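Local coordinates for serine acetyltransferase (Neisseria gonorrhoeae, PDB 6WYE), which probably catalyses the transfer of an acetyl group from acetyl-CoA to L-serine, giving O-acetyl-L-serine in the first step of cysteine synthesis from serine, at residues V205-S210 and P219-G224. Residues are numbered along the deposited sequence; the frame is centred on the assembly and turned at random.
With LMR ((2S)-2-hydroxybutanedioic acid), chain I.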
ATOM      1  N   VAL A 205     -32.671   1.557  -2.622  1.00 31.35           N
ATOM      2  CA  VAL A 205     -33.750   0.779  -3.222  1.00 29.54           C
ATOM      3  C   VAL A 205     -33.398  -0.702  -3.207  1.00 31.48           C
ATOM      4  O   VAL A 205     -32.252  -1.096  -3.438  1.00 31.16           O
ATOM      5  CB  VAL A 205     -34.044   1.280  -4.646  1.00 30.07           C
ATOM      6  CG1 VAL A 205     -34.864   0.257  -5.440  1.00 33.53           C
ATOM      7  CG2 VAL A 205     -34.787   2.589  -4.577  1.00 29.22           C
ATOM      8  N   THR A 206     -34.397  -1.537  -2.936  1.00 29.52           N
ATOM      9  CA  THR A 206     -34.231  -2.981  -2.902  1.00 30.08           C
ATOM     10  C   THR A 206     -35.084  -3.621  -3.982  1.00 30.21           C
ATOM     11  O   THR A 206     -36.300  -3.414  -4.010  1.00 32.31           O
ATOM     12  CB  THR A 206     -34.629  -3.543  -1.538  1.00 30.22           C
ATOM     13  OG1 THR A 206     -33.856  -2.903  -0.520  1.00 30.17           O
ATOM     14  CG2 THR A 206     -34.393  -5.046  -1.512  1.00 29.15           C
ATOM     15  N   LEU A 207     -34.443  -4.382  -4.872  1.00 30.04           N
ATOM     16  CA  LEU A 207     -35.138  -5.314  -5.760  1.00 31.98           C
ATOM     17  C   LEU A 207     -34.871  -6.703  -5.198  1.00 32.69           C
ATOM     18  O   LEU A 207     -33.953  -7.416  -5.610  1.00 32.87           O
ATOM     19  CB  LEU A 207     -34.662  -5.152  -7.200  1.00 31.03           C
ATOM     20  CG  LEU A 207     -34.676  -3.666  -7.599  1.00 33.44           C
ATOM     21  CD1 LEU A 207     -34.092  -3.451  -8.966  1.00 32.28           C
ATOM     22  CD2 LEU A 207     -36.079  -3.056  -7.521  1.00 30.71           C
ATOM     23  N   GLY A 208     -35.685  -7.076  -4.208  1.00 32.40           N
ATOM     24  CA  GLY A 208     -35.376  -8.167  -3.316  1.00 31.23           C
ATOM     25  C   GLY A 208     -36.235  -9.397  -3.576  1.00 34.25           C
ATOM     26  O   GLY A 208     -37.262  -9.356  -4.256  1.00 32.57           O
ATOM     27  N   GLY A 209     -35.770 -10.510  -3.009  1.00 34.01           N
ATOM     28  CA  GLY A 209     -36.423 -11.789  -3.156  1.00 34.55           C
ATOM     29  C   GLY A 209     -37.372 -12.097  -2.015  1.00 38.50           C
ATOM     30  O   GLY A 209     -37.512 -11.344  -1.053  1.00 38.71           O
ATOM     31  N   SER A 210     -38.064 -13.228  -2.158  1.00 39.18           N
ATOM     32  CA  SER A 210     -38.947 -13.750  -1.125  1.00 40.66           C
ATOM     33  C   SER A 210     -38.837 -15.266  -1.139  1.00 42.20           C
ATOM     34  O   SER A 210     -38.703 -15.875  -2.207  1.00 42.49           O
ATOM     35  CB  SER A 210     -40.401 -13.311  -1.334  1.00 38.84           C
ATOM     36  OG  SER A 210     -41.215 -13.667  -0.217  1.00 37.71           O
ATOM     37  N   PRO A 219     -38.117  -8.876  -8.505  1.00 39.84           N
ATOM     38  CA  PRO A 219     -38.959  -8.082  -9.408  1.00 40.26           C
ATOM     39  C   PRO A 219     -38.386  -7.990 -10.811  1.00 42.50           C
ATOM     40  O   PRO A 219     -37.184  -8.131 -11.049  1.00 43.59           O
ATOM     41  CB  PRO A 219     -38.997  -6.696  -8.752  1.00 40.09           C
ATOM     42  CG  PRO A 219     -38.598  -6.934  -7.343  1.00 42.13           C
ATOM     43  CD  PRO A 219     -37.674  -8.096  -7.337  1.00 38.84           C
ATOM     44  N   LYS A 220     -39.287  -7.753 -11.752  1.00 41.07           N
ATOM     45  CA  LYS A 220     -38.929  -7.384 -13.113  1.00 41.91           C
ATOM     46  C   LYS A 220     -39.518  -6.010 -13.382  1.00 39.30           C
ATOM     47  O   LYS A 220     -40.729  -5.810 -13.234  1.00 40.83           O
ATOM     48  CB  LYS A 220     -39.421  -8.435 -14.103  1.00 45.30           C
ATOM     49  CG  LYS A 220     -39.170  -9.827 -13.574  1.00 47.11           C
ATOM     50  CD  LYS A 220     -38.897 -10.843 -14.658  1.00 50.10           C
ATOM     51  CE  LYS A 220     -38.667 -12.204 -14.010  1.00 52.54           C
ATOM     52  NZ  LYS A 220     -38.701 -13.352 -14.955  1.00 52.15           N
ATOM     53  N   ILE A 221     -38.650  -5.057 -13.729  1.00 37.92           N
ATOM     54  CA  ILE A 221     -39.002  -3.647 -13.836  1.00 37.17           C
ATOM     55  C   ILE A 221     -39.077  -3.270 -15.314  1.00 41.02           C
ATOM     56  O   ILE A 221     -38.116  -3.486 -16.068  1.00 38.33           O
ATOM     57  CB  ILE A 221     -37.981  -2.754 -13.102  1.00 35.54           C
ATOM     58  CG1 ILE A 221     -37.680  -3.301 -11.695  1.00 34.91           C
ATOM     59  CG2 ILE A 221     -38.472  -1.310 -13.075  1.00 35.15           C
ATOM     60  CD1 ILE A 221     -38.819  -3.173 -10.703  1.00 30.40           C
ATOM     61  N   GLY A 222     -40.212  -2.678 -15.721  1.00 42.02           N
ATOM     62  CA  GLY A 222     -40.389  -2.261 -17.100  1.00 42.81           C
ATOM     63  C   GLY A 222     -39.709  -0.934 -17.426  1.00 42.19           C
ATOM     64  O   GLY A 222     -39.263  -0.194 -16.548  1.00 40.92           O
ATOM     65  N   ASP A 223     -39.660  -0.627 -18.727  1.00 43.32           N
ATOM     66  CA  ASP A 223     -39.047   0.611 -19.208  1.00 40.26           C
ATOM     67  C   ASP A 223     -39.705   1.835 -18.584  1.00 38.71           C
ATOM     68  O   ASP A 223     -40.902   1.841 -18.282  1.00 39.74           O
ATOM     69  CB  ASP A 223     -39.165   0.722 -20.734  1.00 43.98           C
ATOM     70  CG  ASP A 223     -38.457  -0.401 -21.480  1.00 49.18           C
ATOM     71  OD1 ASP A 223     -37.930  -1.340 -20.847  1.00 49.51           O
ATOM     72  OD2 ASP A 223     -38.450  -0.348 -22.728  1.00 52.26           O
ATOM     73  N   GLY A 224     -38.906   2.892 -18.411  1.00 36.35           N
ATOM     74  CA  GLY A 224     -39.384   4.202 -18.008  1.00 35.45           C
ATOM     75  C   GLY A 224     -39.687   4.393 -16.536  1.00 35.83           C
ATOM     76  O   GLY A 224     -40.113   5.490 -16.152  1.00 37.96           O
TER
HETATM   77  C1  LMR I 303     -32.604 -14.412  -2.358  1.00 35.92           C
HETATM   78  O1A LMR I 303     -33.774 -14.520  -2.564  1.00 35.24           O
HETATM   79  O1B LMR I 303     -31.757 -14.776  -3.117  1.00 34.92           O
HETATM   80  C2  LMR I 303     -32.179 -13.753  -1.039  1.00 34.06           C
HETATM   81  O2  LMR I 303     -30.788 -13.576  -0.950  1.00 32.37           O
HETATM   82  C3  LMR I 303     -32.899 -12.418  -0.828  1.00 33.63           C
HETATM   83  C4  LMR I 303     -32.572 -11.420  -1.924  1.00 37.16           C
HETATM   84  O4A LMR I 303     -31.864 -11.762  -2.814  1.00 38.05           O
HETATM   85  O4B LMR I 303     -33.015 -10.320  -1.841  1.00 37.49           O
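Pro219 opens the contact by laying the CG–CD side of its ring against the backbone of Leu207 and Gly208. Its CD packs against the carbonyl oxygen Gly208 O at 3.4 Å. The same CD lies 4.2 Å from Leu207 CB, at the root of that side chain. Lys220 turns away and forms a salt bridge with Asp216. Two residues beyond Pro219, Ile221 again points inward; successive turns near -60° (chi1 -47°, chi2 -70°) fold its CG1 branch so that CD1 meets Leu207 CD2 at 4.2 Å. Leu207 therefore spans Pro219 and Ile221, using CB for one and a branch methyl for the other, and these side-chain contacts are apolar. Just past Gly208, Gly209 N donates a nearly straight hydrogen bond (3.0 Å, 164°) to malate O4B. The same ligand is bound by Arg217 and His218 and by Asp117, Asp182 and His183 of the second subunit, placing this packing beside a pocket between subunits. The alternating inward side chains fit the left-handed parallel beta-helix of the hexapeptide-repeat family: strands 206-208 and 220-221 belong to different parallel sheets, Leu207, Pro219 and Ile221 converge on Ile233 of strand 232-234, and Leu195 (strand 194-195) and Ile227 (strand 226-227) also pack on Leu207.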